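Local coordinates for protein M32 carboxypeptidase (PDB 1KA2) that releases amino acids one by one from the C-terminus of peptides with broad specificity, as a cobalt-dependent M32-family metallocarboxypeptidase, at residues A[199-204]-A[331-336]; A[253-256]-A[262-265]; A[307-310]-A[314-317]. One frame throughout, in Å; residues are numbered along the deposited sequence.

In the fold
The contacts lie on the same side of the chain's centre, interactions 2 and 3 nested inside the loop that interaction 1 closes. Interaction 2 joins the loop after strand 248-253 to the first turns of helix 261-278, which carries the metal ligands H269 and H273; the T253 side chain is about 6 Å from that of E270, the probable proton donor/acceptor. Interaction 3 joins the end of helix 295-309, which supplies the third ligand, E299, to the start of helix 313-326. It meets interaction 2 where L265 CD2 packs 3.7 Å from G310 O, and interaction 1 where V316 CG1 lies 3.3 Å from P335 O. Interaction 1 is peripheral, about 17 Å between centres from interaction 2.

Interaction 1: A[199-204]-A[331-336]; sequences EHPLEK and SNYTPE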
ATOM      1  N   GLU A 199     -17.666 -30.523 -21.097  1.00 52.22           N
ATOM      2  CA  GLU A 199     -16.776 -30.677 -19.951  1.00 51.55           C
ATOM      3  C   GLU A 199     -15.493 -31.361 -20.402  1.00 50.02           C
ATOM      4  O   GLU A 199     -15.411 -31.857 -21.528  1.00 50.39           O
ATOM      5  CB  GLU A 199     -17.449 -31.512 -18.864  1.00 53.58           C
ATOM      6  CG  GLU A 199     -17.796 -32.913 -19.312  1.00 58.67           C
ATOM      7  CD  GLU A 199     -18.472 -33.720 -18.226  1.00 61.11           C
ATOM      8  OE1 GLU A 199     -18.809 -34.896 -18.491  1.00 63.07           O
ATOM      9  OE2 GLU A 199     -18.664 -33.178 -17.113  1.00 62.97           O
ATOM     10  N   HIS A 200     -14.491 -31.382 -19.529  1.00 47.36           N
ATOM     11  CA  HIS A 200     -13.214 -31.999 -19.851  1.00 45.35           C
ATOM     12  C   HIS A 200     -12.580 -32.543 -18.573  1.00 44.63           C
ATOM     13  O   HIS A 200     -12.715 -31.944 -17.504  1.00 44.08           O
ATOM     14  CB  HIS A 200     -12.280 -30.968 -20.490  1.00 46.19           C
ATOM     15  CG  HIS A 200     -11.116 -31.573 -21.207  1.00 45.67           C
ATOM     16  ND1 HIS A 200     -11.183 -31.984 -22.521  1.00 46.11           N
ATOM     17  CD2 HIS A 200      -9.876 -31.900 -20.774  1.00 44.93           C
ATOM     18  CE1 HIS A 200     -10.036 -32.542 -22.865  1.00 46.28           C
ATOM     19  NE2 HIS A 200      -9.227 -32.505 -21.822  1.00 45.68           N
ATOM     20  N   PRO A 201     -11.881 -33.689 -18.663  1.00 42.78           N
ATOM     21  CA  PRO A 201     -11.254 -34.257 -17.463  1.00 42.31           C
ATOM     22  C   PRO A 201     -10.196 -33.350 -16.822  1.00 41.50           C
ATOM     23  O   PRO A 201      -9.945 -33.436 -15.619  1.00 40.76           O
ATOM     24  CB  PRO A 201     -10.685 -35.592 -17.965  1.00 42.22           C
ATOM     25  CG  PRO A 201     -10.426 -35.338 -19.424  1.00 42.54           C
ATOM     26  CD  PRO A 201     -11.653 -34.552 -19.837  1.00 43.35           C
ATOM     27  N   LEU A 202      -9.594 -32.476 -17.624  1.00 41.32           N
ATOM     28  CA  LEU A 202      -8.579 -31.552 -17.131  1.00 42.84           C
ATOM     29  C   LEU A 202      -9.135 -30.604 -16.054  1.00 44.50           C
ATOM     30  O   LEU A 202      -8.376 -29.996 -15.298  1.00 44.77           O
ATOM     31  CB  LEU A 202      -7.986 -30.754 -18.296  1.00 39.57           C
ATOM     32  CG  LEU A 202      -6.909 -31.490 -19.101  1.00 38.00           C
ATOM     33  CD1 LEU A 202      -6.500 -30.676 -20.331  1.00 34.41           C
ATOM     34  CD2 LEU A 202      -5.703 -31.746 -18.194  1.00 37.16           C
ATOM     35  N   GLU A 203     -10.459 -30.498 -15.983  1.00 45.18           N
ATOM     36  CA  GLU A 203     -11.107 -29.653 -14.986  1.00 45.81           C
ATOM     37  C   GLU A 203     -10.908 -30.224 -13.588  1.00 45.98           C
ATOM     38  O   GLU A 203     -10.948 -29.487 -12.600  1.00 46.45           O
ATOM     39  CB  GLU A 203     -12.612 -29.555 -15.234  1.00 44.67           C
ATOM     40  CG  GLU A 203     -13.016 -28.975 -16.563  1.00 46.65           C
ATOM     41  CD  GLU A 203     -14.486 -28.610 -16.592  1.00 48.83           C
ATOM     42  OE1 GLU A 203     -14.981 -28.241 -17.676  1.00 52.17           O
ATOM     43  OE2 GLU A 203     -15.144 -28.680 -15.528  1.00 48.82           O
ATOM     44  N   LYS A 204     -10.702 -31.533 -13.505  1.00 45.28           N
ATOM     45  CA  LYS A 204     -10.535 -32.187 -12.211  1.00 45.58           C
ATOM     46  C   LYS A 204      -9.088 -32.332 -11.770  1.00 44.60           C
ATOM     47  O   LYS A 204      -8.804 -32.558 -10.595  1.00 44.78           O
ATOM     48  CB  LYS A 204     -11.217 -33.557 -12.232  1.00 47.56           C
ATOM     49  CG  LYS A 204     -12.737 -33.468 -12.389  1.00 50.73           C
ATOM     50  CD  LYS A 204     -13.404 -34.840 -12.480  1.00 52.80           C
ATOM     51  CE  LYS A 204     -14.917 -34.688 -12.621  1.00 52.87           C
ATOM     52  NZ  LYS A 204     -15.605 -35.988 -12.826  1.00 55.20           N
ATOM     53  N   SER A 331       1.197 -35.295 -18.634  1.00 51.99           N
ATOM     54  CA  SER A 331       1.778 -36.363 -19.449  1.00 54.73           C
ATOM     55  C   SER A 331       0.719 -37.334 -19.978  1.00 54.88           C
ATOM     56  O   SER A 331       1.034 -38.389 -20.517  1.00 56.03           O
ATOM     57  CB  SER A 331       2.876 -37.119 -18.669  1.00 55.61           C
ATOM     58  OG  SER A 331       2.513 -37.393 -17.322  1.00 58.08           O
ATOM     59  N   ASN A 332      -0.545 -36.959 -19.826  1.00 55.19           N
ATOM     60  CA  ASN A 332      -1.647 -37.788 -20.279  1.00 54.44           C
ATOM     61  C   ASN A 332      -2.525 -37.032 -21.268  1.00 53.29           C
ATOM     62  O   ASN A 332      -3.529 -37.566 -21.737  1.00 53.80           O
ATOM     63  CB  ASN A 332      -2.498 -38.230 -19.083  1.00 56.04           C
ATOM     64  CG  ASN A 332      -1.764 -39.170 -18.163  1.00 58.40           C
ATOM     65  OD1 ASN A 332      -1.404 -40.279 -18.559  1.00 59.42           O
ATOM     66  ND2 ASN A 332      -1.534 -38.739 -16.927  1.00 57.14           N
ATOM     67  N   TYR A 333      -2.166 -35.784 -21.562  1.00 50.66           N
ATOM     68  CA  TYR A 333      -2.953 -34.996 -22.501  1.00 49.08           C
ATOM     69  C   TYR A 333      -2.140 -34.395 -23.640  1.00 48.56           C
ATOM     70  O   TYR A 333      -0.932 -34.169 -23.519  1.00 48.27           O
ATOM     71  CB  TYR A 333      -3.713 -33.879 -21.774  1.00 47.05           C
ATOM     72  CG  TYR A 333      -4.558 -34.357 -20.621  1.00 44.99           C
ATOM     73  CD1 TYR A 333      -4.000 -34.534 -19.354  1.00 43.43           C
ATOM     74  CD2 TYR A 333      -5.911 -34.656 -20.798  1.00 43.59           C
ATOM     75  CE1 TYR A 333      -4.769 -34.998 -18.285  1.00 42.54           C
ATOM     76  CE2 TYR A 333      -6.690 -35.121 -19.734  1.00 42.97           C
ATOM     77  CZ  TYR A 333      -6.113 -35.287 -18.484  1.00 42.77           C
ATOM     78  OH  TYR A 333      -6.882 -35.721 -17.435  1.00 44.34           O
ATOM     79  N   THR A 334      -2.823 -34.132 -24.750  1.00 48.36           N
ATOM     80  CA  THR A 334      -2.185 -33.553 -25.930  1.00 48.67           C
ATOM     81  C   THR A 334      -2.603 -32.092 -26.056  1.00 49.59           C
ATOM     82  O   THR A 334      -3.504 -31.634 -25.350  1.00 49.16           O
ATOM     83  CB  THR A 334      -2.644 -34.265 -27.201  1.00 48.34           C
ATOM     84  OG1 THR A 334      -3.939 -33.775 -27.569  1.00 46.14           O
ATOM     85  CG2 THR A 334      -2.731 -35.763 -26.955  1.00 48.02           C
ATOM     86  N   PRO A 335      -1.950 -31.335 -26.952  1.00 49.91           N
ATOM     87  CA  PRO A 335      -2.302 -29.924 -27.136  1.00 50.74           C
ATOM     88  C   PRO A 335      -3.747 -29.699 -27.601  1.00 51.41           C
ATOM     89  O   PRO A 335      -4.316 -28.627 -27.364  1.00 50.38           O
ATOM     90  CB  PRO A 335      -1.261 -29.425 -28.149  1.00 50.41           C
ATOM     91  CG  PRO A 335      -0.781 -30.674 -28.816  1.00 51.83           C
ATOM     92  CD  PRO A 335      -0.727 -31.665 -27.699  1.00 49.92           C
ATOM     93  N   GLU A 336      -4.334 -30.697 -28.263  1.00 51.18           N
ATOM     94  CA  GLU A 336      -5.725 -30.584 -28.715  1.00 50.65           C
ATOM     95  C   GLU A 336      -6.607 -30.725 -27.480  1.00 48.80           C
ATOM     96  O   GLU A 336      -7.651 -30.088 -27.368  1.00 49.76           O
ATOM     97  CB  GLU A 336      -6.081 -31.685 -29.726  1.00 51.39           C
ATOM     98  CG  GLU A 336      -6.211 -31.210 -31.176  1.00 53.85           C
ATOM     99  CD  GLU A 336      -7.375 -30.247 -31.406  1.00 54.34           C
ATOM    100  OE1 GLU A 336      -8.536 -30.619 -31.127  1.00 54.47           O
ATOM    101  OE2 GLU A 336      -7.130 -29.115 -31.881  1.00 53.87           O
TER
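L202 lays one of its methyls over the phenol ring of Y333, and this is the dense part of the contact. Its CD2 sits 3.4 Å from the centroid of the Y333 ring and 12° off the ring normal, a CH-pi contact almost at the middle of the face. The CG of L202 comes 3.7 Å from Y333 CE2, so the branch point as well as the methyl rests on the ring. With Y333 CG beside its backbone N (chi1 -53°), the ring reaches across to segment 199-204, and the L202 and Y333 side chains run antiparallel, each passing alongside the other. P201 belongs to the looser, solvent-exposed side: its CG meets the ring edge at Y333 CE2, 3.8 Å away. H200 is looser again, its NE2 standing 4.1 Å from Y333 CD2. No hydrogen bond joins the two segments; the phenol OH of Y333 bonds to E205, just beyond 199-204.

The contact joins a short 3-10 turn in the loop between helices 169-192 and 209-223 to the N-terminal approach of helix 335-342. Within the turn, K204 N bonds to P201 O at 2.9 Å. On the other segment T334 is the N-cap: its OG1 accepts a weak bond of 3.2 Å from E336 N. Y341 of helix 335-342 also packs against L202.

Interaction 2: A[253-256]-A[262-265]; sequences TRYE and RTIL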
ATOM      1  N   THR A 253      -4.160 -12.693  -9.379  1.00 30.65           N
ATOM      2  CA  THR A 253      -4.891 -13.836  -9.892  1.00 30.31           C
ATOM      3  C   THR A 253      -5.127 -14.651  -8.654  1.00 29.17           C
ATOM      4  O   THR A 253      -4.860 -14.189  -7.544  1.00 30.38           O
ATOM      5  CB  THR A 253      -4.066 -14.670 -10.886  1.00 32.34           C
ATOM      6  OG1 THR A 253      -4.895 -15.707 -11.436  1.00 32.37           O
ATOM      7  CG2 THR A 253      -2.865 -15.311 -10.190  1.00 31.79           C
ATOM      8  N   ARG A 254      -5.642 -15.852  -8.826  1.00 28.98           N
ATOM      9  CA  ARG A 254      -5.840 -16.709  -7.681  1.00 31.32           C
ATOM     10  C   ARG A 254      -5.568 -18.107  -8.159  1.00 32.65           C
ATOM     11  O   ARG A 254      -5.661 -18.388  -9.354  1.00 33.30           O
ATOM     12  CB  ARG A 254      -7.259 -16.607  -7.122  1.00 33.19           C
ATOM     13  CG  ARG A 254      -8.336 -17.126  -8.027  1.00 36.30           C
ATOM     14  CD  ARG A 254      -9.648 -17.158  -7.281  1.00 38.78           C
ATOM     15  NE  ARG A 254     -10.772 -17.283  -8.199  1.00 41.26           N
ATOM     16  CZ  ARG A 254     -11.862 -16.526  -8.145  1.00 42.77           C
ATOM     17  NH1 ARG A 254     -11.976 -15.586  -7.216  1.00 37.91           N
ATOM     18  NH2 ARG A 254     -12.843 -16.713  -9.025  1.00 44.80           N
ATOM     19  N   TYR A 255      -5.210 -18.972  -7.224  1.00 31.56           N
ATOM     20  CA  TYR A 255      -4.921 -20.349  -7.531  1.00 33.77           C
ATOM     21  C   TYR A 255      -5.906 -21.241  -6.788  1.00 34.50           C
ATOM     22  O   TYR A 255      -5.703 -21.552  -5.625  1.00 34.88           O
ATOM     23  CB  TYR A 255      -3.479 -20.665  -7.127  1.00 33.09           C
ATOM     24  CG  TYR A 255      -2.453 -19.821  -7.868  1.00 32.63           C
ATOM     25  CD1 TYR A 255      -1.887 -18.689  -7.281  1.00 33.08           C
ATOM     26  CD2 TYR A 255      -2.067 -20.141  -9.168  1.00 32.16           C
ATOM     27  CE1 TYR A 255      -0.958 -17.899  -7.972  1.00 31.49           C
ATOM     28  CE2 TYR A 255      -1.144 -19.358  -9.866  1.00 31.84           C
ATOM     29  CZ  TYR A 255      -0.594 -18.241  -9.263  1.00 31.75           C
ATOM     30  OH  TYR A 255       0.324 -17.476  -9.953  1.00 31.41           O
ATOM     31  N   GLU A 256      -6.991 -21.618  -7.467  1.00 36.80           N
ATOM     32  CA  GLU A 256      -8.029 -22.477  -6.895  1.00 36.43           C
ATOM     33  C   GLU A 256      -7.465 -23.813  -6.438  1.00 37.27           C
ATOM     34  O   GLU A 256      -7.992 -24.430  -5.516  1.00 39.58           O
ATOM     35  CB  GLU A 256      -9.139 -22.767  -7.917  1.00 38.24           C
ATOM     36  CG  GLU A 256     -10.040 -21.599  -8.290  1.00 39.23           C
ATOM     37  CD  GLU A 256      -9.427 -20.713  -9.339  1.00 41.20           C
ATOM     38  OE1 GLU A 256      -8.330 -21.053  -9.830  1.00 42.96           O
ATOM     39  OE2 GLU A 256     -10.040 -19.682  -9.677  1.00 40.86           O
ATOM     40  N   ARG A 262      -8.458 -21.682 -15.218  1.00 33.82           N
ATOM     41  CA  ARG A 262      -8.899 -20.495 -14.498  1.00 36.05           C
ATOM     42  C   ARG A 262      -7.817 -19.461 -14.204  1.00 34.66           C
ATOM     43  O   ARG A 262      -7.932 -18.301 -14.588  1.00 31.94           O
ATOM     44  CB  ARG A 262      -9.551 -20.891 -13.173  1.00 37.61           C
ATOM     45  CG  ARG A 262     -10.828 -21.679 -13.286  1.00 41.37           C
ATOM     46  CD  ARG A 262     -11.181 -22.231 -11.910  1.00 46.24           C
ATOM     47  NE  ARG A 262     -12.347 -23.108 -11.934  1.00 50.49           N
ATOM     48  CZ  ARG A 262     -13.598 -22.682 -12.034  1.00 50.67           C
ATOM     49  NH1 ARG A 262     -13.843 -21.378 -12.117  1.00 51.61           N
ATOM     50  NH2 ARG A 262     -14.597 -23.558 -12.051  1.00 49.34           N
ATOM     51  N   THR A 263      -6.774 -19.882 -13.503  1.00 35.38           N
ATOM     52  CA  THR A 263      -5.720 -18.958 -13.148  1.00 35.38           C
ATOM     53  C   THR A 263      -5.005 -18.428 -14.380  1.00 35.85           C
ATOM     54  O   THR A 263      -4.617 -17.264 -14.421  1.00 37.40           O
ATOM     55  CB  THR A 263      -4.706 -19.608 -12.172  1.00 35.23           C
ATOM     56  OG1 THR A 263      -3.795 -18.605 -11.713  1.00 32.90           O
ATOM     57  CG2 THR A 263      -3.926 -20.739 -12.851  1.00 31.74           C
ATOM     58  N   ILE A 264      -4.854 -19.270 -15.394  1.00 36.36           N
ATOM     59  CA  ILE A 264      -4.178 -18.843 -16.618  1.00 35.58           C
ATOM     60  C   ILE A 264      -4.939 -17.753 -17.369  1.00 35.22           C
ATOM     61  O   ILE A 264      -4.417 -16.660 -17.577  1.00 33.86           O
ATOM     62  CB  ILE A 264      -3.949 -20.025 -17.604  1.00 32.99           C
ATOM     63  CG1 ILE A 264      -2.861 -20.962 -17.068  1.00 33.11           C
ATOM     64  CG2 ILE A 264      -3.574 -19.482 -18.994  1.00 31.66           C
ATOM     65  CD1 ILE A 264      -2.495 -22.098 -18.019  1.00 28.68           C
ATOM     66  N   LEU A 265      -6.165 -18.054 -17.788  1.00 36.22           N
ATOM     67  CA  LEU A 265      -6.945 -17.078 -18.549  1.00 36.65           C
ATOM     68  C   LEU A 265      -7.257 -15.838 -17.733  1.00 36.46           C
ATOM     69  O   LEU A 265      -7.367 -14.738 -18.272  1.00 36.63           O
ATOM     70  CB  LEU A 265      -8.232 -17.716 -19.069  1.00 37.25           C
ATOM     71  CG  LEU A 265      -7.969 -18.724 -20.195  1.00 38.29           C
ATOM     72  CD1 LEU A 265      -9.230 -19.507 -20.497  1.00 39.01           C
ATOM     73  CD2 LEU A 265      -7.464 -17.996 -21.424  1.00 36.06           C
TER
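The T263 hydroxyl donates to the carbonyl of R254, with 3.0 Å between T263 OG1 and R254 O. The donor stands above the carbonyl plane, 43° out of it. The same hydroxyl is also hydrogen-bonded to N216 ND2. T263 OG1 lies opposite its own backbone N (chi1 -172°), which brings the hydroxyl among the residues of the loop: T253 OG1 is 3.1 Å from T263 OG1, and the Y255 ring approaches obliquely, its CE2 3.3 Å from T263 OG1. Beside this polar group E256 packs its carboxylate on the aliphatic part of R262, with E256 CD 3.5 Å from R262 CD. The two chains are roughly perpendicular, and their charged ends do not pair.

This is the turn between strand 248-253, home of the predicted DXRXT motif, and helix 261-278, which bears the HEXXH motif with the metal ligands H269 and H273. In the next shell E256 bends at chi2 (82°), and its OE2 forms a 2.9 Å salt bridge with R254 NE: OE2 lies in the guanidinium plane, NE above that of the carboxylate. Replacing E256 by alanine removes the carboxylate, which would probably leave R254 NE without its charged mate and the R262 methylenes without their cover. The guanidinium of R254 also bonds to the carbonyl of A237, while that of R262 turns to E353 and D259. The T267 hydroxyl is hydrogen-bonded to the T263 carbonyl oxygen.

Interaction 3: A[307-310]-A[314-317]; sequences NIIG and EFVE
With its CG placed opposite the backbone N (chi1 -176°), F315 sends its ring from helix 313-326 back toward the end of helix 295-309, where I309 and G310 receive it. I309 in turn has CG2 on the far side from its backbone N, which sets that methyl beside the ring: I309 CG2 lies 4.0 Å from F315 CD1, and the two side chains run athwart each other. G310 brings its backbone against the ring. Its CA lies 4.2 Å from the centroid of the F315 ring, 30° off the normal, an off-centre CH-pi contact. The carbonyl oxygen of G310 stands 3.3 Å from F315 CD2, approaching the ring obliquely.

No hydrogen bond crosses between the segments directly. The intervening S312 ties them together instead: its hydroxyl bonds both to the carbonyl oxygen of I309 and to the amide of F315. All three touching residues are buried, and the helix shows a wider pi-type turn at 307-309 where it runs into this tight helix-loop-helix connection.

The I309 side chain packs on F444 and V448 of helix 444-450. V316 rests on V338 and F342 of helix 335-342, which packs against helix 313-326 there.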
ATOM      1  N   ASN A 307      -9.764 -14.176 -24.546  1.00 36.34           N
ATOM      2  CA  ASN A 307     -10.457 -15.038 -25.512  1.00 37.72           C
ATOM      3  C   ASN A 307      -9.916 -15.040 -26.942  1.00 37.23           C
ATOM      4  O   ASN A 307      -9.751 -16.100 -27.541  1.00 37.50           O
ATOM      5  CB  ASN A 307     -11.948 -14.684 -25.535  1.00 38.91           C
ATOM      6  CG  ASN A 307     -12.589 -14.767 -24.155  1.00 38.36           C
ATOM      7  OD1 ASN A 307     -12.296 -15.675 -23.373  1.00 38.70           O
ATOM      8  ND2 ASN A 307     -13.475 -13.827 -23.858  1.00 35.45           N
ATOM      9  N   ILE A 308      -9.653 -13.862 -27.492  1.00 35.14           N
ATOM     10  CA  ILE A 308      -9.127 -13.780 -28.847  1.00 35.81           C
ATOM     11  C   ILE A 308      -7.791 -14.510 -28.972  1.00 36.77           C
ATOM     12  O   ILE A 308      -7.566 -15.247 -29.925  1.00 37.77           O
ATOM     13  CB  ILE A 308      -8.934 -12.310 -29.274  1.00 36.58           C
ATOM     14  CG1 ILE A 308     -10.260 -11.548 -29.127  1.00 38.24           C
ATOM     15  CG2 ILE A 308      -8.424 -12.240 -30.711  1.00 34.98           C
ATOM     16  CD1 ILE A 308     -11.403 -12.093 -29.988  1.00 35.01           C
ATOM     17  N   ILE A 309      -6.915 -14.300 -27.991  1.00 38.35           N
ATOM     18  CA  ILE A 309      -5.579 -14.900 -27.965  1.00 37.08           C
ATOM     19  C   ILE A 309      -5.447 -16.103 -27.040  1.00 37.56           C
ATOM     20  O   ILE A 309      -4.978 -17.169 -27.454  1.00 36.88           O
ATOM     21  CB  ILE A 309      -4.519 -13.859 -27.540  1.00 35.55           C
ATOM     22  CG1 ILE A 309      -4.473 -12.742 -28.574  1.00 35.19           C
ATOM     23  CG2 ILE A 309      -3.158 -14.517 -27.374  1.00 35.42           C
ATOM     24  CD1 ILE A 309      -3.378 -11.707 -28.358  1.00 35.20           C
ATOM     25  N   GLY A 310      -5.854 -15.925 -25.788  1.00 38.13           N
ATOM     26  CA  GLY A 310      -5.741 -16.991 -24.807  1.00 36.76           C
ATOM     27  C   GLY A 310      -6.450 -18.305 -25.080  1.00 37.28           C
ATOM     28  O   GLY A 310      -6.006 -19.340 -24.599  1.00 36.53           O
ATOM     29  N   GLU A 314      -3.133 -21.356 -31.272  1.00 38.66           N
ATOM     30  CA  GLU A 314      -1.749 -20.904 -31.238  1.00 37.45           C
ATOM     31  C   GLU A 314      -1.231 -20.644 -29.820  1.00 36.53           C
ATOM     32  O   GLU A 314      -0.128 -21.060 -29.465  1.00 34.83           O
ATOM     33  CB  GLU A 314      -1.585 -19.637 -32.081  1.00 39.38           C
ATOM     34  CG  GLU A 314      -1.846 -19.786 -33.570  1.00 41.18           C
ATOM     35  CD  GLU A 314      -3.318 -19.983 -33.905  1.00 41.39           C
ATOM     36  OE1 GLU A 314      -4.183 -19.323 -33.280  1.00 41.91           O
ATOM     37  OE2 GLU A 314      -3.593 -20.792 -34.811  1.00 43.89           O
ATOM     38  N   PHE A 315      -2.021 -19.949 -29.008  1.00 37.06           N
ATOM     39  CA  PHE A 315      -1.605 -19.668 -27.634  1.00 36.16           C
ATOM     40  C   PHE A 315      -1.419 -21.002 -26.901  1.00 37.58           C
ATOM     41  O   PHE A 315      -0.517 -21.163 -26.085  1.00 38.66           O
ATOM     42  CB  PHE A 315      -2.652 -18.797 -26.907  1.00 34.38           C
ATOM     43  CG  PHE A 315      -2.236 -18.392 -25.514  1.00 34.50           C
ATOM     44  CD1 PHE A 315      -1.304 -17.377 -25.322  1.00 33.24           C
ATOM     45  CD2 PHE A 315      -2.719 -19.082 -24.405  1.00 33.62           C
ATOM     46  CE1 PHE A 315      -0.843 -17.060 -24.045  1.00 32.59           C
ATOM     47  CE2 PHE A 315      -2.270 -18.777 -23.123  1.00 35.20           C
ATOM     48  CZ  PHE A 315      -1.324 -17.757 -22.942  1.00 32.50           C
ATOM     49  N   VAL A 316      -2.265 -21.971 -27.225  1.00 37.78           N
ATOM     50  CA  VAL A 316      -2.186 -23.288 -26.606  1.00 39.28           C
ATOM     51  C   VAL A 316      -0.882 -24.005 -26.966  1.00 41.78           C
ATOM     52  O   VAL A 316      -0.262 -24.650 -26.109  1.00 41.22           O
ATOM     53  CB  VAL A 316      -3.398 -24.172 -27.008  1.00 38.93           C
ATOM     54  CG1 VAL A 316      -3.095 -25.650 -26.707  1.00 35.10           C
ATOM     55  CG2 VAL A 316      -4.647 -23.688 -26.248  1.00 38.17           C
ATOM     56  N   GLU A 317      -0.487 -23.919 -28.237  1.00 42.90           N
ATOM     57  CA  GLU A 317       0.752 -24.554 -28.698  1.00 44.65           C
ATOM     58  C   GLU A 317       1.948 -23.884 -28.043  1.00 43.82           C
ATOM     59  O   GLU A 317       2.893 -24.551 -27.651  1.00 43.56           O
ATOM     60  CB  GLU A 317       0.888 -24.460 -30.218  1.00 46.16           C
ATOM     61  CG  GLU A 317      -0.123 -25.286 -30.985  1.00 52.26           C
ATOM     62  CD  GLU A 317      -0.089 -25.027 -32.485  1.00 55.50           C
ATOM     63  OE1 GLU A 317      -0.886 -25.664 -33.214  1.00 57.15           O
ATOM     64  OE2 GLU A 317       0.730 -24.188 -32.922  1.00 57.00           O
TER